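PDB 3BO7: peptidyl-prolyl cis-trans isomerase cyclophilin-type from Toxoplasma gondii, which probably catalyses cis-trans isomerisation of peptide bonds preceding proline in protein substrates, and was crystallised with the immunosuppressant cyclosporin A. Local coordinates for residues L9-T14 with E167-F172; G16-E21 with D144-W149; L35-V40 with R78-F83; I102-M107 with F120-S125. All blocks are in the same frame, centred on the assembly; numbering follows the deposited sequence.

In the fold
Three contacts share one antiparallel sheet, the cyclophilin beta-barrel. Contact 1 pairs the first and last strands by backbone hydrogen bonds and lies partly at the surface; contact 4, the most buried, pairs strands 104-107 and 119-122 and adds a threonine hydroxyl and a phenylalanine facing the bound peptide. Contact 2 packs helix 143-149 on strand 16-22, apolar side chains meeting each other and the backbone at G16 and S17; its L18 and L146 also touch I121 of contact 4. Contact 3, between the end of helix 28-39 and loop 78-83, mixes leucine packing with an arginine; C38 and L35 of that helix reach I169 and V171 of contact 1. Contacts 2 and 3 lie on opposite sides of the chain centre, about 22 Å between centres.

Contact 1: residues L9-T14 with E167-F172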
loop_
_atom_site.group_PDB
_atom_site.type_symbol
_atom_site.label_atom_id
_atom_site.label_comp_id
_atom_site.label_asym_id
_atom_site.label_seq_id
_atom_site.Cartn_x
_atom_site.Cartn_y
_atom_site.Cartn_z
ATOM N N LEU A 9 8.824 2.682 -8.206
ATOM C CA LEU A 9 9.452 1.961 -7.105
ATOM C C LEU A 9 9.220 0.460 -7.179
ATOM O O LEU A 9 8.236 0.004 -7.763
ATOM C CB LEU A 9 9.002 2.509 -5.735
ATOM C CG LEU A 9 7.549 2.457 -5.234
ATOM C CD1 LEU A 9 7.231 1.140 -4.530
ATOM C CD2 LEU A 9 7.331 3.622 -4.293
ATOM N N ARG A 10 10.140 -0.296 -6.584
ATOM C CA ARG A 10 9.975 -1.736 -6.423
ATOM C C ARG A 10 9.915 -2.121 -4.941
ATOM O O ARG A 10 10.802 -1.771 -4.154
ATOM C CB ARG A 10 11.104 -2.490 -7.126
ATOM C CG ARG A 10 10.948 -4.003 -7.121
ATOM C CD ARG A 10 12.146 -4.664 -7.774
ATOM N NE ARG A 10 12.133 -4.435 -9.212
ATOM C CZ ARG A 10 13.206 -4.443 -9.996
ATOM N NH1 ARG A 10 14.397 -4.669 -9.484
ATOM N NH2 ARG A 10 13.076 -4.225 -11.300
ATOM N N ILE A 11 8.854 -2.827 -4.571
ATOM C CA ILE A 11 8.749 -3.424 -3.241
ATOM C C ILE A 11 9.295 -4.844 -3.341
ATOM O O ILE A 11 8.756 -5.659 -4.096
ATOM C CB ILE A 11 7.280 -3.449 -2.728
ATOM C CG1 ILE A 11 6.773 -2.025 -2.478
ATOM C CG2 ILE A 11 7.158 -4.287 -1.453
ATOM C CD1 ILE A 11 5.289 -1.931 -2.053
ATOM N N VAL A 12 10.369 -5.124 -2.602
ATOM C CA VAL A 12 10.985 -6.446 -2.590
ATOM C C VAL A 12 10.538 -7.178 -1.334
ATOM O O VAL A 12 10.851 -6.746 -0.214
ATOM C CB VAL A 12 12.550 -6.375 -2.603
ATOM C CG1 VAL A 12 13.158 -7.771 -2.802
ATOM C CG2 VAL A 12 13.059 -5.426 -3.664
ATOM N N THR A 13 9.800 -8.274 -1.502
ATOM C CA THR A 13 9.374 -9.052 -0.334
ATOM C C THR A 13 10.001 -10.441 -0.307
ATOM O O THR A 13 10.631 -10.880 -1.274
ATOM C CB THR A 13 7.822 -9.167 -0.181
ATOM O OG1 THR A 13 7.303 -10.143 -1.095
ATOM C CG2 THR A 13 7.123 -7.812 -0.390
ATOM N N THR A 14 9.809 -11.128 0.813
ATOM C CA THR A 14 10.289 -12.491 0.992
ATOM C C THR A 14 9.543 -13.479 0.094
ATOM O O THR A 14 9.890 -14.659 0.052
ATOM C CB THR A 14 10.155 -12.930 2.473
ATOM O OG1 THR A 14 8.787 -12.821 2.890
ATOM C CG2 THR A 14 11.022 -12.053 3.383
ATOM N N GLU A 167 11.347 -6.758 2.414
ATOM C CA GLU A 167 12.795 -6.732 2.613
ATOM C C GLU A 167 13.328 -5.321 2.393
ATOM O O GLU A 167 14.147 -4.822 3.168
ATOM C CB GLU A 167 13.495 -7.739 1.689
ATOM C CG GLU A 167 13.523 -9.157 2.249
ATOM C CD GLU A 167 13.814 -10.238 1.213
ATOM O OE1 GLU A 167 13.849 -11.422 1.611
ATOM O OE2 GLU A 167 14.002 -9.926 0.014
ATOM N N GLU A 168 12.836 -4.670 1.346
ATOM C CA GLU A 168 13.241 -3.307 1.024
ATOM C C GLU A 168 12.343 -2.732 -0.040
ATOM O O GLU A 168 11.642 -3.464 -0.741
ATOM C CB GLU A 168 14.690 -3.265 0.512
ATOM C CG GLU A 168 14.888 -4.009 -0.805
ATOM C CD GLU A 168 16.269 -3.827 -1.396
ATOM O OE1 GLU A 168 17.022 -2.937 -0.941
ATOM O OE2 GLU A 168 16.599 -4.586 -2.331
ATOM N N ILE A 169 12.395 -1.411 -0.163
ATOM C CA ILE A 169 11.739 -0.712 -1.251
ATOM C C ILE A 169 12.787 0.091 -2.016
ATOM O O ILE A 169 13.512 0.913 -1.435
ATOM C CB ILE A 169 10.565 0.167 -0.756
ATOM C CG1 ILE A 169 9.552 -0.705 0.010
ATOM C CG2 ILE A 169 9.905 0.892 -1.928
ATOM C CD1 ILE A 169 8.285 0.015 0.461
ATOM N N ILE A 170 12.897 -0.192 -3.310
ATOM C CA ILE A 170 13.826 0.532 -4.166
ATOM C C ILE A 170 13.045 1.608 -4.905
ATOM O O ILE A 170 12.111 1.302 -5.644
ATOM C CB ILE A 170 14.568 -0.395 -5.185
ATOM C CG1 ILE A 170 15.204 -1.606 -4.478
ATOM C CG2 ILE A 170 15.616 0.410 -5.973
ATOM C CD1 ILE A 170 15.787 -2.671 -5.418
ATOM N N VAL A 171 13.419 2.864 -4.683
ATOM C CA VAL A 171 12.800 3.973 -5.393
ATOM C C VAL A 171 13.660 4.338 -6.605
ATOM O O VAL A 171 14.833 4.659 -6.465
ATOM C CB VAL A 171 12.560 5.197 -4.471
ATOM C CG1 VAL A 171 11.911 6.332 -5.245
ATOM C CG2 VAL A 171 11.686 4.808 -3.276
ATOM N N PHE A 172 13.058 4.260 -7.789
ATOM C CA PHE A 172 13.741 4.555 -9.045
ATOM C C PHE A 172 13.477 5.976 -9.515
ATOM O O PHE A 172 14.197 6.493 -10.367
ATOM C CB PHE A 172 13.304 3.574 -10.141
ATOM C CG PHE A 172 13.757 2.169 -9.909
ATOM C CD1 PHE A 172 15.022 1.755 -10.316
ATOM C CD2 PHE A 172 12.920 1.254 -9.282
ATOM C CE1 PHE A 172 15.442 0.444 -10.091
ATOM C CE2 PHE A 172 13.327 -0.054 -9.066
ATOM C CZ PHE A 172 14.588 -0.458 -9.464
#
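Strands 9-13 and 167-171 run antiparallel with their axes 4.6 Å apart, R10 opposite I170 and V12 opposite E168 in hydrogen-bonded pairs, and L9-V171 and I11-I169 in non-hydrogen-bonded ones. The pairing brings together the first and last strands of the cyclophilin beta-barrel. R10 N donates to I170 O at 2.7 Å, and I170 N returns the bond to R10 O. A classic beta bulge interrupts the ladder further on, where E167 and E168 both face V12. There V12 O is gripped by two N-H groups, from E167 N at 2.7 Å and from E168 N at 3.3 Å, while V12 N gives its own hydrogen to E168 O.

L9, I11, I169 and V171 share one face; helix 28-39 packs on it at L9, I169 and V171. I169 holds its two branches toward different partners: with CG1 anti to the carbonyl carbon (chi1 -57°), CG2 meets L9 CD1 at 3.7 Å, and CD1 lies alongside I11 CG1 at 3.9 Å. On the face of R10, V12, E168 and I170, the E168 chain runs beside V12 and points the same way. R10 NE is hydrogen-bonded to N19 on the adjacent strand. The F172 ring turns its edge to R10, CE2 standing 3.8 Å from R10 CB, while F172 CZ sits 4.2 Å above the plane of the R10 guanidinium, over its centre.

Contact 2: residues G16-E21 with D144-W149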
loop_
_atom_site.group_PDB
_atom_site.type_symbol
_atom_site.label_atom_id
_atom_site.label_comp_id
_atom_site.label_asym_id
_atom_site.label_seq_id
_atom_site.Cartn_x
_atom_site.Cartn_y
_atom_site.Cartn_z
ATOM N N GLY A 16 8.367 -12.491 -3.367
ATOM C CA GLY A 16 8.206 -11.844 -4.660
ATOM C C GLY A 16 8.365 -10.342 -4.595
ATOM O O GLY A 16 8.383 -9.749 -3.509
ATOM N N SER A 17 8.490 -9.732 -5.770
ATOM C CA SER A 17 8.692 -8.289 -5.897
ATOM C C SER A 17 7.610 -7.644 -6.756
ATOM O O SER A 17 7.095 -8.259 -7.697
ATOM C CB SER A 17 10.074 -7.990 -6.483
ATOM O OG SER A 17 11.095 -8.318 -5.555
ATOM N N LEU A 18 7.270 -6.401 -6.420
ATOM C CA LEU A 18 6.250 -5.661 -7.155
ATOM C C LEU A 18 6.797 -4.353 -7.691
ATOM O O LEU A 18 7.409 -3.582 -6.949
ATOM C CB LEU A 18 5.025 -5.383 -6.279
ATOM C CG LEU A 18 4.217 -6.558 -5.719
ATOM C CD1 LEU A 18 3.175 -6.025 -4.765
ATOM C CD2 LEU A 18 3.554 -7.354 -6.815
ATOM N N ASN A 19 6.567 -4.120 -8.986
ATOM C CA ASN A 19 6.909 -2.857 -9.631
ATOM C C ASN A 19 5.707 -1.927 -9.627
ATOM O O ASN A 19 4.604 -2.304 -10.046
ATOM C CB ASN A 19 7.414 -3.090 -11.060
ATOM C CG ASN A 19 8.825 -3.665 -11.100
ATOM O OD1 ASN A 19 9.606 -3.528 -10.155
ATOM N ND2 ASN A 19 9.159 -4.304 -12.210
ATOM N N ILE A 20 5.923 -0.712 -9.145
ATOM C CA ILE A 20 4.818 0.190 -8.859
ATOM C C ILE A 20 5.016 1.580 -9.464
ATOM O O ILE A 20 6.094 2.161 -9.385
ATOM C CB ILE A 20 4.545 0.257 -7.314
ATOM C CG1 ILE A 20 3.812 -1.016 -6.862
ATOM C CG2 ILE A 20 3.762 1.517 -6.931
ATOM C CD1 ILE A 20 3.872 -1.267 -5.397
ATOM N N GLU A 21 3.954 2.076 -10.089
ATOM C CA GLU A 21 3.861 3.457 -10.516
ATOM C C GLU A 21 3.014 4.240 -9.521
ATOM O O GLU A 21 1.906 3.825 -9.173
ATOM C CB GLU A 21 3.222 3.522 -11.892
ATOM C CG GLU A 21 2.931 4.922 -12.387
ATOM C CD GLU A 21 2.402 4.915 -13.795
ATOM O OE1 GLU A 21 1.280 4.407 -14.020
ATOM O OE2 GLU A 21 3.113 5.412 -14.688
ATOM N N ASP A 144 1.669 -11.434 -11.237
ATOM C CA ASP A 144 1.663 -12.871 -10.945
ATOM C C ASP A 144 2.159 -13.211 -9.539
ATOM O O ASP A 144 1.790 -14.247 -8.990
ATOM C CB ASP A 144 2.394 -13.663 -12.037
ATOM C CG ASP A 144 1.581 -13.743 -13.327
ATOM O OD1 ASP A 144 0.882 -14.755 -13.538
ATOM O OD2 ASP A 144 1.607 -12.770 -14.112
ATOM N N VAL A 145 2.977 -12.333 -8.960
ATOM C CA VAL A 145 3.318 -12.408 -7.532
ATOM C C VAL A 145 2.048 -12.149 -6.706
ATOM O O VAL A 145 1.760 -12.848 -5.731
ATOM C CB VAL A 145 4.443 -11.402 -7.161
ATOM C CG1 VAL A 145 4.532 -11.188 -5.644
ATOM C CG2 VAL A 145 5.778 -11.876 -7.712
ATOM N N LEU A 146 1.282 -11.153 -7.142
ATOM C CA LEU A 146 0.019 -10.779 -6.519
ATOM C C LEU A 146 -0.957 -11.944 -6.566
ATOM O O LEU A 146 -1.601 -12.252 -5.565
ATOM C CB LEU A 146 -0.566 -9.571 -7.246
ATOM C CG LEU A 146 -1.137 -8.392 -6.462
ATOM C CD1 LEU A 146 -0.235 -7.955 -5.310
ATOM C CD2 LEU A 146 -1.388 -7.236 -7.434
ATOM N N ARG A 147 -1.043 -12.599 -7.725
ATOM C CA ARG A 147 -1.903 -13.770 -7.909
ATOM C C ARG A 147 -1.539 -14.957 -7.000
ATOM O O ARG A 147 -2.411 -15.735 -6.620
ATOM C CB ARG A 147 -1.937 -14.190 -9.379
ATOM C CG ARG A 147 -2.742 -13.249 -10.252
ATOM C CD ARG A 147 -2.794 -13.705 -11.700
ATOM N NE ARG A 147 -3.436 -12.691 -12.535
ATOM C CZ ARG A 147 -2.788 -11.815 -13.302
ATOM N NH1 ARG A 147 -1.457 -11.825 -13.379
ATOM N NH2 ARG A 147 -3.476 -10.930 -14.007
ATOM N N GLN A 148 -0.264 -15.076 -6.640
ATOM C CA GLN A 148 0.180 -16.087 -5.680
ATOM C C GLN A 148 -0.166 -15.687 -4.248
ATOM O O GLN A 148 -0.509 -16.542 -3.425
ATOM C CB GLN A 148 1.686 -16.365 -5.805
ATOM C CG GLN A 148 2.084 -17.208 -7.019
ATOM C CD GLN A 148 1.200 -18.446 -7.207
ATOM O OE1 GLN A 148 1.137 -19.322 -6.340
ATOM N NE2 GLN A 148 0.512 -18.510 -8.341
ATOM N N TRP A 149 -0.066 -14.392 -3.949
ATOM C CA TRP A 149 -0.467 -13.881 -2.646
ATOM C C TRP A 149 -1.942 -14.119 -2.381
ATOM O O TRP A 149 -2.330 -14.368 -1.245
ATOM C CB TRP A 149 -0.171 -12.393 -2.516
ATOM C CG TRP A 149 1.279 -12.053 -2.449
ATOM C CD1 TRP A 149 2.340 -12.921 -2.445
ATOM C CD2 TRP A 149 1.833 -10.742 -2.334
ATOM N NE1 TRP A 149 3.518 -12.225 -2.358
ATOM C CE2 TRP A 149 3.236 -10.885 -2.285
ATOM C CE3 TRP A 149 1.279 -9.459 -2.273
ATOM C CZ2 TRP A 149 4.093 -9.790 -2.178
ATOM C CZ3 TRP A 149 2.132 -8.373 -2.167
ATOM C CH2 TRP A 149 3.523 -8.544 -2.118
#
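L18, V145 and G16 bury the most surface where strand 16-21 meets helix 144-149, an apolar strand-on-helix packing in which the helix covers one end of the cyclophilin beta-barrel. L18 divides its two methyls among three residues of the helix. Its CD1 lies 3.7 Å from W149 CZ3 and equally near CH2, on the six-membered ring, the two side chains approaching from opposite directions; L146 CD1 stands 4.0 Å from the same methyl. L18 CD2 faces V145 CG1 at 4.1 Å. V139 of the adjacent strand and I121 from further round the barrel also pack on L18, placing it in the barrel core.

V145 points at the start of the strand, where G16 has no side chain and the two CA atoms come as close as 5.7 Å. V145 CG1, anti to its own backbone N (chi1 164°), approaches G16 CA at 3.9 Å. V145 CG2 meets the strand backbone a little further along, 3.8 Å from S17 O. G16 adopts phi 119°, a region open chiefly to glycine. The indole is tethered at its polar corner, W149 NE1 donating a hydrogen bond to Q15 O, just ahead of the strand. Within the helix, V145 CG1 stands 3.4 Å above the plane of the W149 ring, offset toward the rim.

Contact 3: residues L35-V40 with R78-F83; sequences LRLCAV and RSISGF. With EDO (1,2-ethanediol), chain N.
R36 and F83 cross at about a right angle, and the guanidinium and ring planes are turned 72° apart. The phenyl edge comes down on the flat group: F83 CD1 lies 3.6 Å above the guanidinium plane, over its centre, and R36 NH1 in turn lies close to the plane of the ring. R36 reaches this place with its chain extended from CG to NE, running along the carbonyl of the glycine before F83, so that CB and CD each lie 3.4 Å from G82 O.

In the cyclophilin fold these segments belong to helix 28-39, which covers the barrel end opposite helix 143-149, and to the long loop between strands 56-59 and 104-107, which passes along helix 28-39. L37 meets that loop backbone directly, its CG 3.6 Å from G82 CA, while its methyls CD1 and CD2 approach I80 O and S81 O respectively, each at 3.8 Å. S33 OG of the same helix accepts a hydrogen bond from G82 N.

The guanidinium has polar partners as well: NH2 forms a salt bridge with D32, one helical turn back, and at its edge R36 NH1 donates an almost straight bond (168°) to O2 of a 1,2-ethanediol, probably from the crystallisation liquor, at 3.0 Å. F83 makes a cation-pi contact with R29.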
loop_
_atom_site.group_PDB
_atom_site.type_symbol
_atom_site.label_atom_id
_atom_site.label_comp_id
_atom_site.label_asym_id
_atom_site.label_seq_id
_atom_site.Cartn_x
_atom_site.Cartn_y
_atom_site.Cartn_z
ATOM N N LEU A 35 6.803 8.139 -0.199
ATOM C CA LEU A 35 8.196 8.253 -0.620
ATOM C C LEU A 35 9.065 8.804 0.495
ATOM O O LEU A 35 10.205 8.370 0.668
ATOM C CB LEU A 35 8.321 9.091 -1.911
ATOM C CG LEU A 35 7.730 8.442 -3.182
ATOM C CD1 LEU A 35 7.539 9.449 -4.313
ATOM C CD2 LEU A 35 8.560 7.255 -3.670
ATOM N N ARG A 36 8.526 9.738 1.268
ATOM C CA ARG A 36 9.230 10.210 2.469
ATOM C C ARG A 36 9.462 9.082 3.484
ATOM O O ARG A 36 10.489 9.069 4.169
ATOM C CB ARG A 36 8.513 11.394 3.117
ATOM C CG ARG A 36 8.592 12.684 2.301
ATOM C CD ARG A 36 8.020 13.862 3.047
ATOM N NE ARG A 36 7.522 14.898 2.147
ATOM C CZ ARG A 36 7.394 16.180 2.482
ATOM N NH1 ARG A 36 7.747 16.583 3.693
ATOM N NH2 ARG A 36 6.922 17.066 1.609
ATOM N N LEU A 37 8.528 8.132 3.550
ATOM C CA LEU A 37 8.638 6.967 4.436
ATOM C C LEU A 37 9.600 5.930 3.872
ATOM O O LEU A 37 10.386 5.344 4.620
ATOM C CB LEU A 37 7.263 6.326 4.689
ATOM C CG LEU A 37 6.241 7.070 5.559
ATOM C CD1 LEU A 37 4.907 6.351 5.531
ATOM C CD2 LEU A 37 6.731 7.231 6.984
ATOM N N CYS A 38 9.523 5.703 2.556
ATOM C CA CYS A 38 10.531 4.909 1.843
ATOM C C CYS A 38 11.960 5.420 2.102
ATOM O O CYS A 38 12.888 4.621 2.262
ATOM C CB CYS A 38 10.252 4.880 0.336
ATOM S SG CYS A 38 8.826 3.897 -0.139
ATOM N N ALA A 39 12.119 6.743 2.157
ATOM C CA ALA A 39 13.424 7.370 2.369
ATOM C C ALA A 39 14.097 6.915 3.668
ATOM O O ALA A 39 15.294 6.604 3.670
ATOM C CB ALA A 39 13.302 8.897 2.323
ATOM N N VAL A 40 13.326 6.851 4.753
ATOM C CA VAL A 40 13.837 6.485 6.078
ATOM C C VAL A 40 13.656 4.998 6.413
ATOM O O VAL A 40 13.747 4.606 7.587
ATOM C CB VAL A 40 13.204 7.344 7.195
ATOM C CG1 VAL A 40 13.563 8.798 7.010
ATOM C CG2 VAL A 40 11.682 7.161 7.238
ATOM N N ARG A 78 4.669 3.222 16.085
ATOM C CA ARG A 78 3.291 3.465 15.644
ATOM C C ARG A 78 3.234 4.038 14.223
ATOM O O ARG A 78 4.207 4.640 13.745
ATOM C CB ARG A 78 2.506 4.345 16.636
ATOM C CG ARG A 78 2.853 5.814 16.644
ATOM C CD ARG A 78 1.828 6.638 17.449
ATOM N NE ARG A 78 1.971 6.436 18.897
ATOM C CZ ARG A 78 1.908 7.397 19.821
ATOM N NH1 ARG A 78 1.710 8.668 19.478
ATOM N NH2 ARG A 78 2.059 7.083 21.103
ATOM N N SER A 79 2.092 3.841 13.564
ATOM C CA SER A 79 1.885 4.305 12.202
ATOM C C SER A 79 1.829 5.828 12.137
ATOM O O SER A 79 1.148 6.481 12.933
ATOM C CB SER A 79 0.624 3.684 11.599
ATOM O OG SER A 79 0.845 2.338 11.220
ATOM N N ILE A 80 2.574 6.373 11.188
ATOM C CA ILE A 80 2.668 7.805 10.969
ATOM C C ILE A 80 2.650 8.035 9.464
ATOM O O ILE A 80 2.902 7.104 8.695
ATOM C CB ILE A 80 3.988 8.386 11.558
ATOM C CG1 ILE A 80 5.193 7.502 11.184
ATOM C CG2 ILE A 80 3.869 8.583 13.079
ATOM C CD1 ILE A 80 6.544 8.185 11.329
ATOM N N SER A 81 2.348 9.259 9.040
ATOM C CA SER A 81 2.561 9.630 7.653
ATOM C C SER A 81 4.034 10.012 7.465
ATOM O O SER A 81 4.781 10.111 8.442
ATOM C CB SER A 81 1.644 10.780 7.253
ATOM O OG SER A 81 2.024 11.975 7.897
ATOM N N GLY A 82 4.440 10.231 6.214
ATOM C CA GLY A 82 5.808 10.632 5.902
ATOM C C GLY A 82 6.157 12.089 6.171
ATOM O O GLY A 82 7.324 12.455 6.110
ATOM N N PHE A 83 5.152 12.917 6.454
ATOM C CA PHE A 83 5.339 14.348 6.711
ATOM C C PHE A 83 5.899 14.646 8.115
ATOM O O PHE A 83 5.747 13.830 9.020
ATOM C CB PHE A 83 4.020 15.089 6.471
ATOM C CG PHE A 83 3.455 14.889 5.071
ATOM C CD1 PHE A 83 4.146 15.355 3.947
ATOM C CD2 PHE A 83 2.235 14.240 4.881
ATOM C CE1 PHE A 83 3.634 15.166 2.656
ATOM C CE2 PHE A 83 1.709 14.055 3.597
ATOM C CZ PHE A 83 2.414 14.522 2.479
HETATM C C1 EDO N . 5.405 19.467 3.851
HETATM O O1 EDO N . 4.201 19.305 4.611
HETATM C C2 EDO N . 6.540 19.828 4.804
HETATM O O2 EDO N . 7.812 19.489 4.231
#

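Contact 4: residues I102-M107 with F120-S125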
loop_
_atom_site.group_PDB
_atom_site.type_symbol
_atom_site.label_atom_id
_atom_site.label_comp_id
_atom_site.label_asym_id
_atom_site.label_seq_id
_atom_site.Cartn_x
_atom_site.Cartn_y
_atom_site.Cartn_z
ATOM N N ILE A 102 -7.199 -5.756 -11.131
ATOM C CA ILE A 102 -6.079 -6.172 -10.291
ATOM C C ILE A 102 -5.008 -5.076 -10.186
ATOM O O ILE A 102 -4.771 -4.333 -11.139
ATOM C CB ILE A 102 -5.465 -7.507 -10.830
ATOM C CG1 ILE A 102 -4.366 -8.041 -9.903
ATOM C CG2 ILE A 102 -4.979 -7.345 -12.290
ATOM C CD1 ILE A 102 -4.084 -9.515 -10.067
ATOM N N GLY A 103 -4.388 -4.957 -9.016
ATOM C CA GLY A 103 -3.177 -4.155 -8.880
ATOM C C GLY A 103 -3.322 -2.670 -8.601
ATOM O O GLY A 103 -2.355 -1.922 -8.765
ATOM N N VAL A 104 -4.509 -2.234 -8.182
ATOM C CA VAL A 104 -4.703 -0.849 -7.768
ATOM C C VAL A 104 -4.050 -0.644 -6.389
ATOM O O VAL A 104 -4.268 -1.435 -5.461
ATOM C CB VAL A 104 -6.211 -0.457 -7.754
ATOM C CG1 VAL A 104 -6.420 0.955 -7.229
ATOM C CG2 VAL A 104 -6.832 -0.602 -9.148
ATOM N N LEU A 105 -3.227 0.396 -6.268
ATOM C CA LEU A 105 -2.620 0.735 -4.984
ATOM C C LEU A 105 -3.386 1.884 -4.336
ATOM O O LEU A 105 -3.515 2.985 -4.895
ATOM C CB LEU A 105 -1.124 1.058 -5.121
ATOM C CG LEU A 105 -0.398 1.561 -3.858
ATOM C CD1 LEU A 105 -0.327 0.481 -2.772
ATOM C CD2 LEU A 105 1.002 2.078 -4.163
ATOM N N SER A 106 -3.890 1.617 -3.137
ATOM C CA SER A 106 -4.797 2.530 -2.472
ATOM C C SER A 106 -4.534 2.617 -0.960
ATOM O O SER A 106 -3.874 1.746 -0.389
ATOM C CB SER A 106 -6.223 2.090 -2.765
ATOM O OG SER A 106 -7.148 3.071 -2.363
ATOM N N MET A 107 -5.039 3.676 -0.326
ATOM C CA MET A 107 -4.837 3.908 1.116
ATOM C C MET A 107 -5.910 3.267 1.995
ATOM O O MET A 107 -7.101 3.451 1.772
ATOM C CB MET A 107 -4.781 5.412 1.434
ATOM C CG MET A 107 -3.511 6.150 1.013
ATOM S SD MET A 107 -1.968 5.477 1.699
ATOM C CE MET A 107 -2.166 5.760 3.464
ATOM N N PHE A 120 -3.378 -0.893 0.558
ATOM C CA PHE A 120 -3.760 -2.184 0.001
ATOM C C PHE A 120 -3.535 -2.248 -1.499
ATOM O O PHE A 120 -3.471 -1.226 -2.189
ATOM C CB PHE A 120 -5.206 -2.556 0.355
ATOM C CG PHE A 120 -6.247 -1.572 -0.108
ATOM C CD1 PHE A 120 -7.082 -1.883 -1.177
ATOM C CD2 PHE A 120 -6.434 -0.366 0.552
ATOM C CE1 PHE A 120 -8.077 -0.993 -1.593
ATOM C CE2 PHE A 120 -7.414 0.527 0.144
ATOM C CZ PHE A 120 -8.246 0.210 -0.928
ATOM N N ILE A 121 -3.395 -3.468 -1.993
ATOM C CA ILE A 121 -3.355 -3.691 -3.429
ATOM C C ILE A 121 -4.493 -4.631 -3.786
ATOM O O ILE A 121 -4.663 -5.689 -3.160
ATOM C CB ILE A 121 -1.984 -4.226 -3.899
ATOM C CG1 ILE A 121 -0.860 -3.336 -3.348
ATOM C CG2 ILE A 121 -1.927 -4.265 -5.420
ATOM C CD1 ILE A 121 0.538 -3.862 -3.557
ATOM N N THR A 122 -5.291 -4.235 -4.770
ATOM C CA THR A 122 -6.472 -5.007 -5.135
ATOM C C THR A 122 -6.113 -6.301 -5.854
ATOM O O THR A 122 -5.147 -6.344 -6.618
ATOM C CB THR A 122 -7.451 -4.197 -6.017
ATOM O OG1 THR A 122 -6.924 -4.070 -7.348
ATOM C CG2 THR A 122 -7.713 -2.818 -5.418
ATOM N N PHE A 123 -6.892 -7.348 -5.594
ATOM C CA PHE A 123 -6.876 -8.559 -6.410
ATOM C C PHE A 123 -7.925 -8.455 -7.528
ATOM O O PHE A 123 -7.748 -9.022 -8.616
ATOM C CB PHE A 123 -7.120 -9.813 -5.549
ATOM C CG PHE A 123 -6.018 -10.098 -4.542
ATOM C CD1 PHE A 123 -4.671 -10.050 -4.913
ATOM C CD2 PHE A 123 -6.329 -10.454 -3.242
ATOM C CE1 PHE A 123 -3.661 -10.326 -3.990
ATOM C CE2 PHE A 123 -5.330 -10.738 -2.319
ATOM C CZ PHE A 123 -3.992 -10.666 -2.693
ATOM N N LYS A 124 -9.015 -7.741 -7.240
ATOM C CA LYS A 124 -10.056 -7.474 -8.233
ATOM C C LYS A 124 -10.815 -6.200 -7.891
ATOM O O LYS A 124 -10.558 -5.571 -6.865
ATOM C CB LYS A 124 -11.021 -8.661 -8.381
ATOM C CG LYS A 124 -11.930 -8.580 -9.625
ATOM C CD LYS A 124 -11.152 -8.245 -10.917
ATOM C CE LYS A 124 -12.064 -7.667 -11.992
ATOM N NZ LYS A 124 -11.299 -7.243 -13.196
ATOM N N SER A 125 -11.719 -5.797 -8.779
ATOM C CA SER A 125 -12.522 -4.607 -8.590
ATOM C C SER A 125 -13.216 -4.575 -7.237
ATOM O O SER A 125 -13.683 -5.603 -6.733
ATOM C CB SER A 125 -13.544 -4.498 -9.707
ATOM O OG SER A 125 -12.873 -4.283 -10.927
#
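Strands 104-107 and 120-122 form a beta hairpin, antiparallel at 145°, with S106 and F120 a hydrogen-bonded pair and L105 and I121 a non-hydrogen-bonded one. F120 N donates to S106 O at 2.8 Å, and S106 N to F120 O. Beyond the regular strand, G103 N binds T122 O at 2.9 Å from above the carbonyl plane. The T122 hydroxyl extends the pairing from the side chain, accepting from V104 N at 3.1 Å while it gives its own hydrogen to G101 O; T122 CG2 packs on V104 CB at 3.6 Å.

F120 has CG between its backbone N and carbonyl carbon (chi1 59°), which lays the ring across the neighbouring strand. S106 CB sits over one face in a CH-pi contact, 3.7 Å from the ring centroid, and M107 O meets the ring edge at CE2, 3.4 Å away. On the other side of the sheet L105 CD1 touches I121 CG1 at 3.9 Å, in the barrel interior beside L18 and I20.

S106 OG is hydrogen-bonded to H99, M107 O to H133, and the H133 ring also meets F120 edge-to-face. F120 packs on a modified side chain of the bound peptide, so the cross-strand CH-pi contact and the histidine are likely to restrict the tilt of a ring that lines the ligand pocket, consistent with the hydrophobic proline pocket of cyclophilins, to which a phenylalanine contributes.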